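Side-chain contact in pyridine synthase TbtD (Thermobispora bispora, PDB 5WA4), which probably forms the central pyridine ring of the thiopeptide thiomuracin by a formal [4+2] aza-cycloaddition on a leader-bearing peptide substrate: residues A35-Q40 against R72-H77. Sequence-based numbering, arbitrary orientation.
Sequences AAFAAQ and RPAIEH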
# COMPACT_ATOMS: atom_id res chain seq x y z
N ALA E 35 -21.59 -49.01 -4.61
CA ALA E 35 -21.41 -50.27 -5.34
C ALA E 35 -22.78 -50.80 -5.77
O ALA E 35 -22.92 -51.40 -6.86
CB ALA E 35 -20.67 -51.29 -4.49
N ALA E 36 -23.78 -50.55 -4.93
CA ALA E 36 -25.15 -51.01 -5.14
C ALA E 36 -25.79 -50.49 -6.43
O ALA E 36 -26.75 -51.08 -6.92
CB ALA E 36 -26.01 -50.60 -3.96
N PHE E 37 -25.27 -49.39 -6.96
CA PHE E 37 -25.77 -48.89 -8.24
C PHE E 37 -24.64 -48.56 -9.24
O PHE E 37 -24.82 -47.75 -10.14
CB PHE E 37 -26.66 -47.65 -8.03
CG PHE E 37 -25.98 -46.52 -7.30
CD1 PHE E 37 -25.00 -45.74 -7.93
CD2 PHE E 37 -26.36 -46.19 -6.01
CE1 PHE E 37 -24.38 -44.70 -7.26
CE2 PHE E 37 -25.74 -45.14 -5.34
CZ PHE E 37 -24.75 -44.39 -5.97
N ALA E 38 -23.49 -49.21 -9.07
CA ALA E 38 -22.28 -48.89 -9.85
C ALA E 38 -22.25 -49.43 -11.29
O ALA E 38 -21.36 -49.09 -12.06
CB ALA E 38 -21.05 -49.39 -9.10
N ALA E 39 -23.19 -50.30 -11.65
CA ALA E 39 -23.35 -50.68 -13.05
C ALA E 39 -24.15 -49.59 -13.77
O ALA E 39 -23.92 -49.31 -14.95
CB ALA E 39 -24.04 -52.03 -13.17
N GLN E 40 -25.07 -48.97 -13.03
CA GLN E 40 -26.02 -48.03 -13.60
C GLN E 40 -25.53 -46.58 -13.52
O GLN E 40 -25.76 -45.78 -14.44
CB GLN E 40 -27.37 -48.17 -12.88
CG GLN E 40 -27.98 -49.57 -12.92
CD GLN E 40 -27.29 -50.57 -11.97
OE1 GLN E 40 -26.82 -50.20 -10.88
NE2 GLN E 40 -27.22 -51.84 -12.38
N ARG E 72 -31.55 -43.48 -5.51
CA ARG E 72 -32.15 -42.96 -4.27
C ARG E 72 -32.51 -44.06 -3.27
O ARG E 72 -32.39 -43.83 -2.06
CB ARG E 72 -33.39 -42.11 -4.55
CG ARG E 72 -34.03 -41.50 -3.28
CD ARG E 72 -35.43 -40.92 -3.54
NE ARG E 72 -35.43 -39.55 -4.06
CZ ARG E 72 -35.44 -38.44 -3.30
NH1 ARG E 72 -35.44 -38.53 -1.98
NH2 ARG E 72 -35.43 -37.25 -3.87
N PRO E 73 -32.98 -45.23 -3.75
CA PRO E 73 -33.22 -46.35 -2.83
C PRO E 73 -31.98 -46.94 -2.16
O PRO E 73 -32.00 -47.21 -0.96
CB PRO E 73 -33.87 -47.41 -3.74
CG PRO E 73 -34.56 -46.62 -4.77
CD PRO E 73 -33.65 -45.46 -5.05
N ALA E 74 -30.91 -47.13 -2.94
CA ALA E 74 -29.68 -47.73 -2.41
C ALA E 74 -29.02 -46.80 -1.39
O ALA E 74 -28.21 -47.24 -0.56
CB ALA E 74 -28.71 -48.06 -3.55
N ILE E 75 -29.35 -45.51 -1.46
CA ILE E 75 -28.87 -44.54 -0.49
C ILE E 75 -29.70 -44.65 0.79
O ILE E 75 -29.14 -44.83 1.86
CB ILE E 75 -28.92 -43.10 -1.07
CG1 ILE E 75 -27.61 -42.82 -1.82
CG2 ILE E 75 -29.14 -42.04 0.02
CD1 ILE E 75 -27.71 -41.71 -2.86
N GLU E 76 -31.02 -44.57 0.68
CA GLU E 76 -31.87 -44.65 1.86
C GLU E 76 -31.76 -46.01 2.55
O GLU E 76 -31.83 -46.10 3.78
CB GLU E 76 -33.32 -44.36 1.50
CG GLU E 76 -34.31 -44.63 2.64
CD GLU E 76 -33.88 -44.06 3.98
OE1 GLU E 76 -33.40 -42.91 4.01
OE2 GLU E 76 -34.00 -44.77 5.01
N HIS E 77 -31.56 -47.08 1.79
CA HIS E 77 -31.45 -48.39 2.43
C HIS E 77 -30.08 -48.61 3.07
O HIS E 77 -30.00 -48.92 4.27
CB HIS E 77 -31.75 -49.52 1.42
CG HIS E 77 -31.77 -50.88 2.04
ND1 HIS E 77 -32.56 -51.20 3.13
CD2 HIS E 77 -31.11 -52.02 1.72
CE1 HIS E 77 -32.37 -52.46 3.46
NE2 HIS E 77 -31.50 -52.99 2.61
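Ala74 turns its methyl group from helix 64-85 into the angle between Ala36 and Phe37, overlapping both. These two sit in a type I beta turn, Ala35 to Ala38, in the connection from helix 22-35 to strand 44-49. The contact therefore joins this connection to the flank of helix 64-85 in the alpha+beta part of the chain, where the four-stranded antiparallel sheet has the strand order 2-3-1-4. A backbone hydrogen bond from Ala38 N to Ala35 O, 3.2 Å long, closes the turn, and both central residues, Ala36 and Phe37, point their CB atoms toward helix 64-85. Ala36 meets Ala74 methyl to methyl, and such small side chains let the two backbones come close, with 6.2 Å between Ala36 CA and Ala74 CA. Phe37 fills the deeper side. Its CG lies between the backbone N and the carbonyl carbon (chi1 57°), and the side chain also touches Val70 and Val71 of the same helix, so a large flat apolar group suits this buried place. Ala36, by contrast, is exposed, so a small methyl is enough there. The interface is small, 139 Å² in all, and purely apolar. Ala74 CB comes to the edge of the Phe37 ring, near its plane, 3.9 Å from Phe37 CD2.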